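Long-range contacts in putative glutathionylspermidine synthase (PDB 3N6X), which is probably an ATP-dependent ligase of the circularly permuted ATP-grasp family, perhaps joining glutathione to spermidine, though its substrates are not established: residues 9-14 and 411-415; 424-428 and 452-458. One frame throughout, in Å; residues are numbered along the deposited sequence.

Interaction 1 brings the N-terminal residues 9-14 against the start of strand 413-418, and interaction 2 lays the loop 452-458 beside strand 423-435, the antiparallel neighbour of that strand in the same sheet. The two follow in series along the chain, and their centres are about 10 Å apart. They meet directly where Cys414 N lies 2.7 Å from Arg425 O, a probable backbone hydrogen bond, and where His426 ND1 makes a weak one to Leu411 O, 2.9 Å away. Together they illustrate how two adjacent strands of one sheet can collect parts of a chain that are near and far in sequence.

Interaction 1. Residues 9-14 and 411-415; sequences PFDEMF and LSTCP
With its chain bent at chi2 (-72°), Glu12 folds back along residues 411-415 toward Ser412, whose OG stands between its own backbone N and carbonyl carbon, a rotation (chi1 85°) that turns the hydroxyl to the returning carboxylate. The hydroxyl donates to Glu12 OE2 over 2.7 Å, arriving on the anti side of the oxygen and 24° out of the carboxylate plane. Arg151 and Arg77 form salt bridges to OE1 and OE2 of the same group, so this buried acid is gripped from several directions and its charge is probably well balanced.

The backbones make one parallel bridge, Asp11 with Thr413: Thr413 N donates to Phe10 O at 2.8 Å, and Glu12 N to Thr413 O, also at 2.8 Å. The chain then turns off. Asp11 OD2 accepts Met13 N at 2.9 Å, an Asx turn, and Phe14 N at 2.8 Å, the latter on its anti side, which holds the carboxylate in place beside the ring of Pro415, with OD2 3.7 Å from Pro415 CG. The selenomethionine Met13 crosses that proline obliquely, its CE 3.6 Å from Pro415 CG, while the Phe10 ring presents its edge to Ser412, CD1 to CB 3.8 Å.

Residues 9-14 thus border strand 413-418 ahead of helix 25-33; Ser412 bonds through its backbone to Arg151 of strand 144-151, and Cys414 to Arg425 of strand 423-435.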
# COMPACT_ATOMS: atom_id res chain seq x y z
N PRO A 9 24.25 5.90 -1.65
CA PRO A 9 22.87 5.86 -2.19
C PRO A 9 22.32 7.25 -2.52
O PRO A 9 22.60 8.22 -1.79
CB PRO A 9 22.06 5.18 -1.07
CG PRO A 9 23.07 4.58 -0.15
CD PRO A 9 24.29 5.44 -0.25
N PHE A 10 21.56 7.37 -3.64
CA PHE A 10 20.94 8.62 -4.11
C PHE A 10 20.16 9.31 -2.99
O PHE A 10 19.30 8.68 -2.38
CB PHE A 10 20.01 8.34 -5.32
CG PHE A 10 19.14 9.50 -5.74
CD1 PHE A 10 17.86 9.67 -5.21
CD2 PHE A 10 19.58 10.42 -6.69
CE1 PHE A 10 17.06 10.75 -5.59
CE2 PHE A 10 18.76 11.49 -7.09
CZ PHE A 10 17.51 11.64 -6.53
N ASP A 11 20.46 10.60 -2.74
CA ASP A 11 19.74 11.38 -1.72
C ASP A 11 18.72 12.31 -2.37
O ASP A 11 19.00 12.89 -3.42
CB ASP A 11 20.70 12.17 -0.82
CG ASP A 11 20.01 12.78 0.40
OD1 ASP A 11 19.82 12.06 1.40
OD2 ASP A 11 19.64 13.97 0.34
N GLU A 12 17.52 12.43 -1.75
CA GLU A 12 16.44 13.27 -2.26
C GLU A 12 16.81 14.76 -2.25
O GLU A 12 16.38 15.50 -3.12
CB GLU A 12 15.13 13.04 -1.46
CG GLU A 12 14.65 11.59 -1.37
CD GLU A 12 14.08 10.95 -2.64
OE1 GLU A 12 13.71 11.69 -3.58
OE2 GLU A 12 13.94 9.71 -2.65
N MSE A 13 17.61 15.20 -1.24
CA MSE A 13 18.00 16.61 -1.08
C MSE A 13 19.40 16.94 -1.62
O MSE A 13 19.55 17.90 -2.38
CB MSE A 13 17.88 17.04 0.40
CG MSE A 13 18.09 18.53 0.65
SE MSE A 13 18.19 19.02 2.55
CE MSE A 13 16.38 18.80 3.08
N PHE A 14 20.44 16.17 -1.19
CA PHE A 14 21.84 16.46 -1.56
C PHE A 14 22.34 15.71 -2.80
O PHE A 14 22.32 14.47 -2.83
CB PHE A 14 22.78 16.25 -0.36
CG PHE A 14 22.36 17.02 0.87
CD1 PHE A 14 22.58 18.40 0.96
CD2 PHE A 14 21.73 16.38 1.94
CE1 PHE A 14 22.18 19.11 2.09
CE2 PHE A 14 21.33 17.10 3.07
CZ PHE A 14 21.56 18.46 3.14
N LEU A 411 18.75 1.77 -2.19
CA LEU A 411 17.57 2.49 -1.67
C LEU A 411 17.86 3.96 -1.43
O LEU A 411 18.81 4.29 -0.71
CB LEU A 411 17.05 1.80 -0.37
CG LEU A 411 15.70 2.30 0.19
CD1 LEU A 411 14.70 2.47 -0.89
CD2 LEU A 411 15.15 1.36 1.25
N SER A 412 17.06 4.86 -2.04
CA SER A 412 17.26 6.31 -1.91
C SER A 412 17.12 6.79 -0.48
O SER A 412 16.33 6.23 0.30
CB SER A 412 16.35 7.10 -2.85
OG SER A 412 15.07 7.33 -2.30
N THR A 413 17.91 7.81 -0.12
CA THR A 413 17.89 8.40 1.20
C THR A 413 17.20 9.75 1.19
O THR A 413 17.30 10.50 0.21
CB THR A 413 19.30 8.49 1.77
OG1 THR A 413 20.18 8.99 0.76
CG2 THR A 413 19.80 7.17 2.30
N CYS A 414 16.50 10.07 2.26
CA CYS A 414 15.82 11.34 2.42
C CYS A 414 16.36 12.01 3.68
O CYS A 414 16.50 11.33 4.71
CB CYS A 414 14.31 11.13 2.49
SG CYS A 414 13.35 12.65 2.73
N PRO A 415 16.71 13.32 3.63
CA PRO A 415 17.24 13.99 4.83
C PRO A 415 16.31 13.81 6.01
O PRO A 415 15.11 13.99 5.89
CB PRO A 415 17.33 15.45 4.41
CG PRO A 415 17.50 15.39 2.95
CD PRO A 415 16.64 14.26 2.49

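Interaction 2. Residues 424-428 and 452-458; sequences PRHVD and REGSLVV
His426 and Leu456 face each other where loop 452-458 runs in the same direction as strand segment 424-428, their CA atoms 6.1 Å apart, after a type II turn from Arg452 to Ser455 that places Gly454 at positive phi. The backbones stay too far apart to pair, and side chains make most of the contact. The methyl CD2 of Leu456 sits over the middle of one face of the His426 ring, 3.7 Å from its centroid and 11° off the normal, a CH-pi contact. Near the ring plane, Ser455 O comes to the edge, 3.0 Å from His426 CD2. With CG anti to its carbonyl carbon (chi1 -63°), the imidazole is swung beside its backbone N, its ND1 side turned to residues 411-415.

A bend at chi2 lays the guanidinium of Arg425 flat against the turn, Glu453 CB passing over one face at 3.5 Å from NH2. NH1 donates to Pro424 O at 2.8 Å, the oxygen lying in the guanidinium plane though NH1 stands above the carbonyl plane; NE bonds to Leu451 O. A leucine in its place would probably leave the carbonyls of Pro424 and Leu451 without these donors and the Glu453 side chain without its flat support. Further along, Val458 CG2 rests 3.4 Å from Asp428 OD2, an oxygen already salt-bridged to Arg448.

Glu453 OE1 stands 4.1 Å from Arg425 NH2, well out of the guanidinium plane, so attraction between those charges is likely to be diffuse, and packing over the guanidinium and imidazole faces and against Val458 carries much of the contact.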
# COMPACT_ATOMS: atom_id res chain seq x y z
N PRO A 424 21.26 11.44 5.89
CA PRO A 424 20.43 10.65 4.96
C PRO A 424 19.92 9.35 5.59
O PRO A 424 20.68 8.65 6.27
CB PRO A 424 21.39 10.36 3.79
CG PRO A 424 22.50 11.35 3.93
CD PRO A 424 22.65 11.56 5.39
N ARG A 425 18.61 9.06 5.40
CA ARG A 425 17.98 7.83 5.88
C ARG A 425 17.11 7.21 4.78
O ARG A 425 16.55 7.94 3.95
CB ARG A 425 17.18 8.06 7.17
CG ARG A 425 18.05 8.34 8.40
CD ARG A 425 18.93 7.16 8.76
NE ARG A 425 19.68 7.37 10.00
CZ ARG A 425 20.90 7.90 10.05
NH1 ARG A 425 21.49 8.34 8.94
NH2 ARG A 425 21.53 8.04 11.21
N HIS A 426 17.02 5.88 4.75
CA HIS A 426 16.27 5.15 3.72
C HIS A 426 14.76 5.32 3.85
O HIS A 426 14.21 5.24 4.95
CB HIS A 426 16.68 3.67 3.70
CG HIS A 426 18.12 3.45 3.35
ND1 HIS A 426 18.62 3.76 2.09
CD2 HIS A 426 19.13 2.95 4.10
CE1 HIS A 426 19.91 3.46 2.12
NE2 HIS A 426 20.26 2.96 3.31
N VAL A 427 14.09 5.56 2.72
CA VAL A 427 12.63 5.75 2.66
C VAL A 427 11.99 4.86 1.60
O VAL A 427 12.63 4.52 0.59
CB VAL A 427 12.23 7.24 2.42
CG1 VAL A 427 12.48 8.10 3.64
CG2 VAL A 427 12.93 7.81 1.18
N ASP A 428 10.69 4.61 1.76
CA ASP A 428 9.88 4.00 0.71
C ASP A 428 8.56 4.79 0.57
O ASP A 428 8.25 5.63 1.43
CB ASP A 428 9.70 2.49 0.91
CG ASP A 428 8.61 2.06 1.87
OD1 ASP A 428 8.09 2.92 2.60
OD2 ASP A 428 8.31 0.85 1.92
N ARG A 452 17.11 4.17 12.03
CA ARG A 452 18.42 3.66 12.47
C ARG A 452 19.46 3.73 11.34
O ARG A 452 19.12 3.47 10.18
CB ARG A 452 18.29 2.23 13.00
CG ARG A 452 19.52 1.74 13.78
CD ARG A 452 19.56 0.22 13.87
NE ARG A 452 19.97 -0.39 12.60
CZ ARG A 452 19.63 -1.62 12.22
NH1 ARG A 452 18.86 -2.38 13.01
NH2 ARG A 452 20.04 -2.11 11.06
N GLU A 453 20.71 4.13 11.67
CA GLU A 453 21.78 4.28 10.68
C GLU A 453 22.11 2.95 9.97
O GLU A 453 22.32 1.93 10.63
CB GLU A 453 23.04 4.88 11.32
CG GLU A 453 24.02 5.46 10.31
CD GLU A 453 25.35 5.89 10.89
OE1 GLU A 453 25.36 6.65 11.88
OE2 GLU A 453 26.40 5.48 10.33
N GLY A 454 22.10 2.99 8.64
CA GLY A 454 22.39 1.82 7.80
C GLY A 454 21.22 0.88 7.59
O GLY A 454 21.27 0.01 6.71
N SER A 455 20.13 1.03 8.39
CA SER A 455 18.95 0.18 8.32
C SER A 455 18.13 0.37 7.04
O SER A 455 18.02 1.48 6.53
CB SER A 455 18.06 0.38 9.54
OG SER A 455 16.92 -0.46 9.51
N LEU A 456 17.52 -0.73 6.54
CA LEU A 456 16.62 -0.72 5.39
C LEU A 456 15.24 -1.19 5.84
O LEU A 456 14.37 -1.44 5.01
CB LEU A 456 17.17 -1.62 4.27
CG LEU A 456 18.52 -1.19 3.69
CD1 LEU A 456 19.33 -2.39 3.27
CD2 LEU A 456 18.34 -0.24 2.53
N VAL A 457 15.04 -1.27 7.16
CA VAL A 457 13.77 -1.68 7.76
C VAL A 457 12.90 -0.43 8.02
O VAL A 457 12.99 0.20 9.09
CB VAL A 457 13.99 -2.55 9.04
CG1 VAL A 457 12.65 -3.01 9.64
CG2 VAL A 457 14.88 -3.75 8.74
N VAL A 458 12.08 -0.04 7.01
CA VAL A 458 11.16 1.10 7.11
C VAL A 458 9.96 0.74 7.98
O VAL A 458 9.19 1.62 8.39
CB VAL A 458 10.73 1.64 5.72
CG1 VAL A 458 11.93 2.17 4.94
CG2 VAL A 458 9.97 0.59 4.92